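Local coordinates for gamma-glutamylcyclotransferase (Homo sapiens, PDB 3CRY), which catalyses the formation of 5-oxoproline from gamma-glutamyl dipeptides, may contribute to glutathione homeostasis, and induces cytochrome c release from mitochondria, at residues F49-G58 / L126-P135; D77-K85 / E149-Q157. The protein carries 1 engineered substitution. All blocks are in the same frame, centred on the assembly; numbering follows the deposited sequence.

Interaction 1 (F49-G58 / L126-P135); sequences FKLDFGNSQG and LMTNYESAPP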
loop_
_atom_site.group_PDB
_atom_site.type_symbol
_atom_site.label_atom_id
_atom_site.label_comp_id
_atom_site.label_asym_id
_atom_site.label_seq_id
_atom_site.Cartn_x
_atom_site.Cartn_y
_atom_site.Cartn_z
ATOM N N PHE A 49 3.010 -12.544 0.467
ATOM C CA PHE A 49 1.753 -11.898 0.854
ATOM C C PHE A 49 0.730 -12.987 1.150
ATOM O O PHE A 49 0.867 -14.126 0.645
ATOM C CB PHE A 49 1.197 -11.041 -0.289
ATOM C CG PHE A 49 1.841 -9.675 -0.433
ATOM C CD1 PHE A 49 3.120 -9.543 -0.974
ATOM C CD2 PHE A 49 1.129 -8.511 -0.081
ATOM C CE1 PHE A 49 3.699 -8.281 -1.140
ATOM C CE2 PHE A 49 1.713 -7.256 -0.244
ATOM C CZ PHE A 49 2.982 -7.144 -0.780
ATOM N N LYS A 50 -0.283 -12.637 1.944
ATOM C CA LYS A 50 -1.358 -13.563 2.328
ATOM C C LYS A 50 -2.706 -12.931 2.004
ATOM O O LYS A 50 -2.891 -11.714 2.199
ATOM C CB LYS A 50 -1.271 -13.882 3.826
ATOM C CG LYS A 50 -2.343 -14.826 4.351
ATOM C CD LYS A 50 -2.162 -15.076 5.864
ATOM C CE LYS A 50 -3.166 -16.097 6.398
ATOM N NZ LYS A 50 -2.694 -17.486 6.143
ATOM N N LEU A 51 -3.644 -13.748 1.525
ATOM C CA LEU A 51 -4.997 -13.295 1.188
ATOM C C LEU A 51 -5.871 -13.225 2.455
ATOM O O LEU A 51 -5.818 -14.119 3.313
ATOM C CB LEU A 51 -5.617 -14.286 0.176
ATOM C CG LEU A 51 -7.017 -13.986 -0.375
ATOM C CD1 LEU A 51 -6.992 -12.810 -1.333
ATOM C CD2 LEU A 51 -7.570 -15.217 -1.070
ATOM N N ASP A 52 -6.687 -12.181 2.576
ATOM C CA ASP A 52 -7.603 -12.047 3.707
ATOM C C ASP A 52 -8.893 -11.425 3.154
ATOM O O ASP A 52 -8.951 -11.028 1.973
ATOM C CB ASP A 52 -6.992 -11.168 4.813
ATOM C CG ASP A 52 -7.714 -11.281 6.155
ATOM O OD1 ASP A 52 -8.559 -12.188 6.370
ATOM O OD2 ASP A 52 -7.431 -10.414 7.010
ATOM N N PHE A 53 -9.934 -11.396 3.985
ATOM C CA PHE A 53 -11.207 -10.741 3.636
ATOM C C PHE A 53 -11.649 -9.867 4.782
ATOM O O PHE A 53 -11.503 -10.242 5.943
ATOM C CB PHE A 53 -12.315 -11.774 3.287
ATOM C CG PHE A 53 -11.976 -12.623 2.087
ATOM C CD1 PHE A 53 -11.112 -13.720 2.215
ATOM C CD2 PHE A 53 -12.442 -12.284 0.816
ATOM C CE1 PHE A 53 -10.753 -14.486 1.100
ATOM C CE2 PHE A 53 -12.110 -13.059 -0.316
ATOM C CZ PHE A 53 -11.256 -14.165 -0.174
ATOM N N GLY A 54 -12.189 -8.697 4.455
ATOM C CA GLY A 54 -12.652 -7.820 5.517
ATOM C C GLY A 54 -13.546 -6.684 5.109
ATOM O O GLY A 54 -13.875 -6.504 3.926
ATOM N N ASN A 55 -13.911 -5.918 6.126
ATOM C CA ASN A 55 -14.770 -4.755 6.003
ATOM C C ASN A 55 -13.888 -3.525 6.133
ATOM O O ASN A 55 -13.433 -3.183 7.236
ATOM C CB ASN A 55 -15.826 -4.793 7.112
ATOM C CG ASN A 55 -16.781 -5.972 6.962
ATOM O OD1 ASN A 55 -17.043 -6.427 5.847
ATOM N ND2 ASN A 55 -17.280 -6.492 8.094
ATOM N N SER A 56 -13.619 -2.881 5.003
ATOM C CA SER A 56 -12.695 -1.746 5.011
ATOM C C SER A 56 -13.354 -0.583 5.735
ATOM O O SER A 56 -14.534 -0.301 5.523
ATOM C CB SER A 56 -12.305 -1.353 3.576
ATOM O OG SER A 56 -11.117 -0.571 3.586
ATOM N N GLN A 57 -12.598 0.087 6.606
ATOM C CA GLN A 57 -13.141 1.208 7.393
ATOM C C GLN A 57 -14.360 0.756 8.228
ATOM O O GLN A 57 -15.237 1.564 8.563
ATOM C CB GLN A 57 -13.491 2.406 6.489
ATOM C CG GLN A 57 -12.332 2.952 5.636
ATOM C CD GLN A 57 -11.221 3.560 6.483
ATOM O OE1 GLN A 57 -11.446 3.952 7.637
ATOM N NE2 GLN A 57 -10.024 3.641 5.919
ATOM N N GLY A 58 -14.406 -0.543 8.536
ATOM C CA GLY A 58 -15.499 -1.134 9.320
ATOM C C GLY A 58 -16.825 -1.245 8.568
ATOM O O GLY A 58 -17.869 -1.551 9.163
ATOM N N LEU A 126 -4.634 -2.697 -1.949
ATOM C CA LEU A 126 -4.940 -3.412 -0.704
ATOM C C LEU A 126 -5.546 -2.489 0.356
ATOM O O LEU A 126 -5.456 -1.253 0.240
ATOM C CB LEU A 126 -3.701 -4.169 -0.200
ATOM C CG LEU A 126 -2.445 -3.322 0.114
ATOM C CD1 LEU A 126 -2.584 -2.465 1.367
ATOM C CD2 LEU A 126 -1.227 -4.264 0.234
ATOM N N MET A 127 -6.192 -3.075 1.369
ATOM C CA MET A 127 -6.819 -2.281 2.441
ATOM C C MET A 127 -5.765 -1.921 3.492
ATOM O O MET A 127 -4.904 -2.750 3.806
ATOM C CB MET A 127 -7.907 -3.104 3.126
ATOM C CG MET A 127 -9.039 -3.488 2.230
ATOM S SD MET A 127 -10.200 -4.548 3.168
ATOM C CE MET A 127 -11.294 -4.973 1.829
ATOM N N THR A 128 -5.845 -0.714 4.049
ATOM C CA THR A 128 -4.926 -0.313 5.120
ATOM C C THR A 128 -5.582 -0.192 6.494
ATOM O O THR A 128 -4.873 -0.073 7.510
ATOM C CB THR A 128 -4.228 1.038 4.815
ATOM O OG1 THR A 128 -5.203 2.089 4.785
ATOM C CG2 THR A 128 -3.502 1.001 3.468
ATOM N N ASN A 129 -6.918 -0.219 6.523
ATOM C CA ASN A 129 -7.655 -0.053 7.756
ATOM C C ASN A 129 -8.932 -0.860 7.609
ATOM O O ASN A 129 -9.875 -0.427 6.952
ATOM C CB ASN A 129 -7.965 1.453 7.980
ATOM C CG ASN A 129 -8.621 1.723 9.319
ATOM O OD1 ASN A 129 -8.983 0.786 10.047
ATOM N ND2 ASN A 129 -8.789 2.998 9.658
ATOM N N TYR A 130 -8.935 -2.075 8.156
ATOM C CA TYR A 130 -10.125 -2.935 7.998
ATOM C C TYR A 130 -10.327 -3.894 9.152
ATOM O O TYR A 130 -9.415 -4.119 9.937
ATOM C CB TYR A 130 -10.045 -3.735 6.678
ATOM C CG TYR A 130 -9.025 -4.884 6.663
ATOM C CD1 TYR A 130 -7.660 -4.656 6.417
ATOM C CD2 TYR A 130 -9.435 -6.201 6.878
ATOM C CE1 TYR A 130 -6.728 -5.731 6.399
ATOM C CE2 TYR A 130 -8.513 -7.273 6.874
ATOM C CZ TYR A 130 -7.164 -7.029 6.637
ATOM O OH TYR A 130 -6.276 -8.097 6.616
ATOM N N GLU A 131 -11.531 -4.470 9.222
ATOM C CA GLU A 131 -11.855 -5.529 10.197
ATOM C C GLU A 131 -12.071 -6.843 9.435
ATOM O O GLU A 131 -12.874 -6.877 8.499
ATOM C CB GLU A 131 -13.106 -5.146 11.003
ATOM C CG GLU A 131 -12.890 -3.979 12.002
ATOM C CD GLU A 131 -14.187 -3.261 12.430
ATOM O OE1 GLU A 131 -15.304 -3.780 12.178
ATOM O OE2 GLU A 131 -14.085 -2.166 13.032
ATOM N N SER A 132 -11.328 -7.893 9.812
ATOM C CA SER A 132 -11.409 -9.173 9.125
ATOM C C SER A 132 -12.835 -9.725 9.218
ATOM O O SER A 132 -13.469 -9.648 10.274
ATOM C CB SER A 132 -10.394 -10.157 9.700
ATOM O OG SER A 132 -10.152 -11.212 8.791
ATOM N N ALA A 133 -13.349 -10.247 8.098
ATOM C CA ALA A 133 -14.722 -10.781 8.034
ATOM C C ALA A 133 -14.869 -11.683 6.816
ATOM O O ALA A 133 -14.368 -11.350 5.730
ATOM C CB ALA A 133 -15.754 -9.673 7.991
ATOM N N PRO A 134 -15.576 -12.820 6.988
ATOM C CA PRO A 134 -15.705 -13.761 5.870
ATOM C C PRO A 134 -16.463 -13.206 4.659
ATOM O O PRO A 134 -17.395 -12.397 4.817
ATOM C CB PRO A 134 -16.460 -14.962 6.466
ATOM C CG PRO A 134 -16.598 -14.710 7.917
ATOM C CD PRO A 134 -16.246 -13.280 8.222
ATOM N N PRO A 135 -16.092 -13.675 3.449
ATOM C CA PRO A 135 -16.796 -13.231 2.248
ATOM C C PRO A 135 -18.187 -13.866 2.157
ATOM O O PRO A 135 -18.431 -14.925 2.766
ATOM C CB PRO A 135 -15.919 -13.772 1.103
ATOM C CG PRO A 135 -15.262 -15.035 1.701
ATOM C CD PRO A 135 -15.021 -14.660 3.152
HETATM O O HOH W 1 -11.519 -13.029 6.854
HETATM O O HOH W 2 -16.514 -5.368 10.750
HETATM O O HOH W 3 -8.519 0.579 4.142
#

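Interaction 2 (D77-K85 / E149-Q157); sequences DEVWGVVWK and ENGLPLEYQ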
loop_
_atom_site.group_PDB
_atom_site.type_symbol
_atom_site.label_atom_id
_atom_site.label_comp_id
_atom_site.label_asym_id
_atom_site.label_seq_id
_atom_site.Cartn_x
_atom_site.Cartn_y
_atom_site.Cartn_z
ATOM N N ASP A 77 4.279 -16.910 2.762
ATOM C CA ASP A 77 2.957 -17.090 2.149
ATOM C C ASP A 77 2.979 -16.642 0.688
ATOM O O ASP A 77 3.946 -16.052 0.230
ATOM C CB ASP A 77 1.899 -16.306 2.931
ATOM C CG ASP A 77 1.476 -17.007 4.208
ATOM O OD1 ASP A 77 1.031 -18.178 4.126
ATOM O OD2 ASP A 77 1.580 -16.401 5.296
ATOM N N GLU A 78 1.916 -16.929 -0.061
ATOM C CA GLU A 78 1.858 -16.423 -1.426
ATOM C C GLU A 78 0.412 -16.213 -1.846
ATOM O O GLU A 78 -0.500 -16.798 -1.251
ATOM C CB GLU A 78 2.578 -17.351 -2.419
ATOM C CG GLU A 78 1.950 -18.720 -2.522
ATOM C CD GLU A 78 2.876 -19.748 -3.171
ATOM O OE1 GLU A 78 4.107 -19.753 -2.884
ATOM O OE2 GLU A 78 2.358 -20.556 -3.967
ATOM N N VAL A 79 0.231 -15.352 -2.845
ATOM C CA VAL A 79 -1.078 -15.079 -3.432
ATOM C C VAL A 79 -0.943 -15.218 -4.952
ATOM O O VAL A 79 -0.059 -14.585 -5.550
ATOM C CB VAL A 79 -1.556 -13.640 -3.071
ATOM C CG1 VAL A 79 -2.796 -13.247 -3.881
ATOM C CG2 VAL A 79 -1.856 -13.535 -1.586
ATOM N N TRP A 80 -1.799 -16.040 -5.564
ATOM C CA TRP A 80 -1.853 -16.132 -7.027
ATOM C C TRP A 80 -2.950 -15.232 -7.569
ATOM O O TRP A 80 -3.998 -15.061 -6.938
ATOM C CB TRP A 80 -2.114 -17.569 -7.471
ATOM C CG TRP A 80 -0.883 -18.454 -7.375
ATOM C CD1 TRP A 80 -0.469 -19.178 -6.290
ATOM C CD2 TRP A 80 0.067 -18.700 -8.414
ATOM N NE1 TRP A 80 0.684 -19.873 -6.596
ATOM C CE2 TRP A 80 1.035 -19.592 -7.893
ATOM C CE3 TRP A 80 0.196 -18.259 -9.740
ATOM C CZ2 TRP A 80 2.122 -20.044 -8.655
ATOM C CZ3 TRP A 80 1.299 -18.712 -10.497
ATOM C CH2 TRP A 80 2.229 -19.603 -9.942
ATOM N N GLY A 81 -2.727 -14.688 -8.760
ATOM C CA GLY A 81 -3.730 -13.835 -9.358
ATOM C C GLY A 81 -3.573 -13.764 -10.866
ATOM O O GLY A 81 -2.770 -14.490 -11.461
ATOM N N VAL A 82 -4.356 -12.869 -11.461
ATOM C CA VAL A 82 -4.372 -12.648 -12.911
ATOM C C VAL A 82 -3.833 -11.251 -13.177
ATOM O O VAL A 82 -4.280 -10.280 -12.545
ATOM C CB VAL A 82 -5.811 -12.741 -13.513
ATOM C CG1 VAL A 82 -5.841 -12.192 -14.973
ATOM C CG2 VAL A 82 -6.313 -14.195 -13.456
ATOM N N VAL A 83 -2.884 -11.171 -14.107
ATOM C CA VAL A 83 -2.376 -9.889 -14.604
ATOM C C VAL A 83 -3.196 -9.496 -15.832
ATOM O O VAL A 83 -3.274 -10.260 -16.823
ATOM C CB VAL A 83 -0.857 -9.935 -14.923
ATOM C CG1 VAL A 83 -0.404 -8.600 -15.456
ATOM C CG2 VAL A 83 -0.046 -10.314 -13.642
ATOM N N TRP A 84 -3.799 -8.308 -15.752
ATOM C CA TRP A 84 -4.557 -7.704 -16.850
ATOM C C TRP A 84 -3.783 -6.561 -17.500
ATOM O O TRP A 84 -3.194 -5.730 -16.806
ATOM C CB TRP A 84 -5.896 -7.141 -16.340
ATOM C CG TRP A 84 -6.822 -8.182 -15.759
ATOM C CD1 TRP A 84 -6.982 -8.481 -14.436
ATOM C CD2 TRP A 84 -7.699 -9.060 -16.483
ATOM N NE1 TRP A 84 -7.902 -9.494 -14.284
ATOM C CE2 TRP A 84 -8.362 -9.869 -15.523
ATOM C CE3 TRP A 84 -8.002 -9.231 -17.850
ATOM C CZ2 TRP A 84 -9.313 -10.862 -15.887
ATOM C CZ3 TRP A 84 -8.942 -10.219 -18.214
ATOM C CH2 TRP A 84 -9.582 -11.026 -17.225
ATOM N N LYS A 85 -3.807 -6.500 -18.832
ATOM C CA LYS A 85 -3.237 -5.348 -19.539
ATOM C C LYS A 85 -4.348 -4.344 -19.814
ATOM O O LYS A 85 -5.394 -4.689 -20.398
ATOM C CB LYS A 85 -2.607 -5.796 -20.859
ATOM C CG LYS A 85 -1.845 -4.695 -21.596
ATOM C CD LYS A 85 -1.266 -5.299 -22.874
ATOM C CE LYS A 85 -0.123 -4.479 -23.424
ATOM N NZ LYS A 85 0.196 -4.969 -24.804
ATOM N N GLU A 149 -11.435 -20.246 -14.537
ATOM C CA GLU A 149 -11.495 -19.747 -15.916
ATOM C C GLU A 149 -10.131 -19.311 -16.441
ATOM O O GLU A 149 -9.792 -19.553 -17.607
ATOM C CB GLU A 149 -12.461 -18.559 -15.967
ATOM C CG GLU A 149 -12.481 -17.767 -17.265
ATOM C CD GLU A 149 -13.354 -16.527 -17.145
ATOM O OE1 GLU A 149 -12.894 -15.552 -16.507
ATOM O OE2 GLU A 149 -14.503 -16.542 -17.657
ATOM N N ASN A 150 -9.378 -18.624 -15.590
ATOM C CA ASN A 150 -8.116 -18.030 -16.008
ATOM C C ASN A 150 -6.864 -18.846 -15.674
ATOM O O ASN A 150 -5.749 -18.359 -15.798
ATOM C CB ASN A 150 -8.053 -16.552 -15.566
ATOM C CG ASN A 150 -8.912 -15.649 -16.446
ATOM O OD1 ASN A 150 -8.898 -15.754 -17.683
ATOM N ND2 ASN A 150 -9.692 -14.777 -15.820
ATOM N N GLY A 151 -7.059 -20.092 -15.249
ATOM C CA GLY A 151 -5.958 -21.054 -15.120
ATOM C C GLY A 151 -5.002 -20.862 -13.949
ATOM O O GLY A 151 -3.805 -21.121 -14.093
ATOM N N LEU A 152 -5.497 -20.426 -12.783
ATOM C CA LEU A 152 -4.619 -20.398 -11.598
ATOM C C LEU A 152 -4.261 -21.849 -11.213
ATOM O O LEU A 152 -5.017 -22.774 -11.529
ATOM C CB LEU A 152 -5.292 -19.659 -10.432
ATOM C CG LEU A 152 -5.102 -18.141 -10.363
ATOM C CD1 LEU A 152 -5.437 -17.401 -11.618
ATOM C CD2 LEU A 152 -5.860 -17.577 -9.180
ATOM N N PRO A 153 -3.098 -22.061 -10.554
ATOM C CA PRO A 153 -2.710 -23.440 -10.192
ATOM C C PRO A 153 -3.802 -24.186 -9.424
ATOM O O PRO A 153 -4.483 -23.609 -8.567
ATOM C CB PRO A 153 -1.429 -23.237 -9.352
ATOM C CG PRO A 153 -0.832 -21.959 -9.953
ATOM C CD PRO A 153 -2.075 -21.084 -10.132
ATOM N N LEU A 154 -3.983 -25.469 -9.735
ATOM C CA LEU A 154 -5.111 -26.199 -9.161
ATOM C C LEU A 154 -5.038 -26.257 -7.641
ATOM O O LEU A 154 -6.074 -26.250 -6.971
ATOM C CB LEU A 154 -5.248 -27.612 -9.784
ATOM C CG LEU A 154 -5.433 -27.652 -11.318
ATOM C CD1 LEU A 154 -4.936 -28.971 -11.883
ATOM C CD2 LEU A 154 -6.880 -27.407 -11.771
ATOM N N GLU A 155 -3.828 -26.302 -7.081
ATOM C CA GLU A 155 -3.719 -26.329 -5.630
ATOM C C GLU A 155 -4.098 -24.988 -4.996
ATOM O O GLU A 155 -4.646 -24.954 -3.886
ATOM C CB GLU A 155 -2.359 -26.820 -5.143
ATOM C CG GLU A 155 -2.316 -27.049 -3.629
ATOM C CD GLU A 155 -3.651 -27.532 -3.014
ATOM O OE1 GLU A 155 -4.149 -26.839 -2.088
ATOM O OE2 GLU A 155 -4.195 -28.597 -3.431
ATOM N N TYR A 156 -3.853 -23.886 -5.709
ATOM C CA TYR A 156 -4.335 -22.594 -5.216
ATOM C C TYR A 156 -5.859 -22.528 -5.308
ATOM O O TYR A 156 -6.513 -21.996 -4.413
ATOM C CB TYR A 156 -3.668 -21.418 -5.937
ATOM C CG TYR A 156 -4.000 -20.078 -5.305
ATOM C CD1 TYR A 156 -3.334 -19.643 -4.142
ATOM C CD2 TYR A 156 -4.975 -19.246 -5.862
ATOM C CE1 TYR A 156 -3.627 -18.439 -3.555
ATOM C CE2 TYR A 156 -5.285 -18.014 -5.278
ATOM C CZ TYR A 156 -4.594 -17.611 -4.118
ATOM O OH TYR A 156 -4.877 -16.418 -3.500
ATOM N N GLN A 157 -6.431 -23.057 -6.395
ATOM C CA GLN A 157 -7.878 -23.164 -6.500
ATOM C C GLN A 157 -8.507 -23.937 -5.321
ATOM O O GLN A 157 -9.566 -23.548 -4.831
ATOM C CB GLN A 157 -8.269 -23.815 -7.826
ATOM C CG GLN A 157 -7.940 -22.950 -9.040
ATOM C CD GLN A 157 -8.574 -23.496 -10.307
ATOM O OE1 GLN A 157 -9.785 -23.807 -10.349
ATOM N NE2 GLN A 157 -7.760 -23.633 -11.349
HETATM O O HOH W 4 -6.267 -14.919 -5.295
#

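Interaction 1 (F49-G58 / L126-P135)
Asn-55 and Glu-131 form the hydrogen-bonded pair at the middle of a short antiparallel pairing between strands 49-56 and 130-132. Asn-55 N donates to Glu-131 O at 2.8 Å, and Glu-131 N answers to Asn-55 O. That carbonyl oxygen also takes Gly-58 N, which closes a type II turn over residues 55-58; the two donors reach it from opposite faces of its plane. On one side of this pair Ala-133 N binds Phe-53 O, and on the other Gln-57 N binds Asn-129 O in a nearly straight bond (173° at the hydrogen). Packing is tight at Gly-54, whose CA lies 3.1 Å from Glu-131 O and 3.9 Å from Tyr-130 CD2. The ring passes alongside Gly-54 because Tyr-130 holds CG between its own backbone N and carbonyl carbon (chi1 73°). Its hydroxyl thereby reaches Asp-52, with Tyr-130 OH donating to the anti lone pair of Asp-52 OD2 at 2.6 Å. Near the far end of the pairing Pro-135 lies over one face of the Phe-53 ring, its CG 4.1 Å from the centroid, a CH-pi contact. The Glu-131 side is looser and wet: a water accepts from Asn-55 ND2 and donates to Glu-131 OE1, while the carboxylate comes no nearer to Gly-58 CA than 3.9 Å, at Glu-131 OE1. Strand 49-56 is the middle member of a three-stranded antiparallel sheet, with 130-132 along one edge and 68-74 along the other. Leu-126 ends strand 119-126 of the five-stranded sheet, Asn-129 ND2 and Gln-57 NE2 both bond to Gln-73 O of the second subunit, Gln-57 NE2 also to Gly-103 O of its own chain, and Leu-51 packs on helix 154-161.

Interaction 2 (D77-K85 / E149-Q157)
A Schellman motif ends helix 137-149 with Gly-151 at its C-prime position, and the short link to helix 154-161 packs against strand 77-87 of the five-stranded antiparallel sheet. Pro-153, the N-cap residue of the second helix, sets its CG and CD over one face of the Trp-80 indole: its CG stands 3.5 Å from the centroid of the six-membered ring and only 6° off the normal, a close CH-pi contact. One turn into the helix, Tyr-156 meets the same residue differently. Trp-80 CB sits over the centre of the tyrosine ring, 3.7 Å from its centroid, while the indole five-membered ring and the phenol meet obliquely with planes 57° apart. Tyr-156 holds CG anti to its backbone N (chi1 -172°), which sends the ring out from the helix onto the strand. The indole is also held by its nitrogen, as Trp-80 NE1 donates to Glu-78 OE2, an oxygen that Arg-45 holds in a salt bridge. Farther along the strand the packing is apolar: Leu-152 CD1 touches Val-82 CG2 at 3.8 Å, and Val-82 CG2 also meets Asn-150 CB, while Asn-150 ND2 bonds to Leu-26 O. No direct hydrogen bond joins the two segments. A single water bridges them instead, accepting from Tyr-156 OH at 2.7 Å and donating to Trp-80 O at 2.8 Å.

How the interactions relate
The centres of interaction 1 and interaction 2 are about 19 Å apart, and their segments alternate along the chain: 49-58, 77-85, 126-135, 149-157. Interaction 1 builds the edge of the three-stranded sheet, whereas interaction 2 seats a helix start on the five-stranded one. They meet where strand 49-56 begins: Phe-49 O lies 3.3 Å from Asp-77 CB, and Val-79 CG2 packs against the backbone of residues 49-51. Helix 154-161 joins them as well, since Tyr-156 of interaction 2 touches Leu-51. Residues inferred to bind substrate border both, Tyr-22 and Tyr-139 near interaction 1 and Phe-20 near interaction 2, consistent with both contacts lying close to the substrate region.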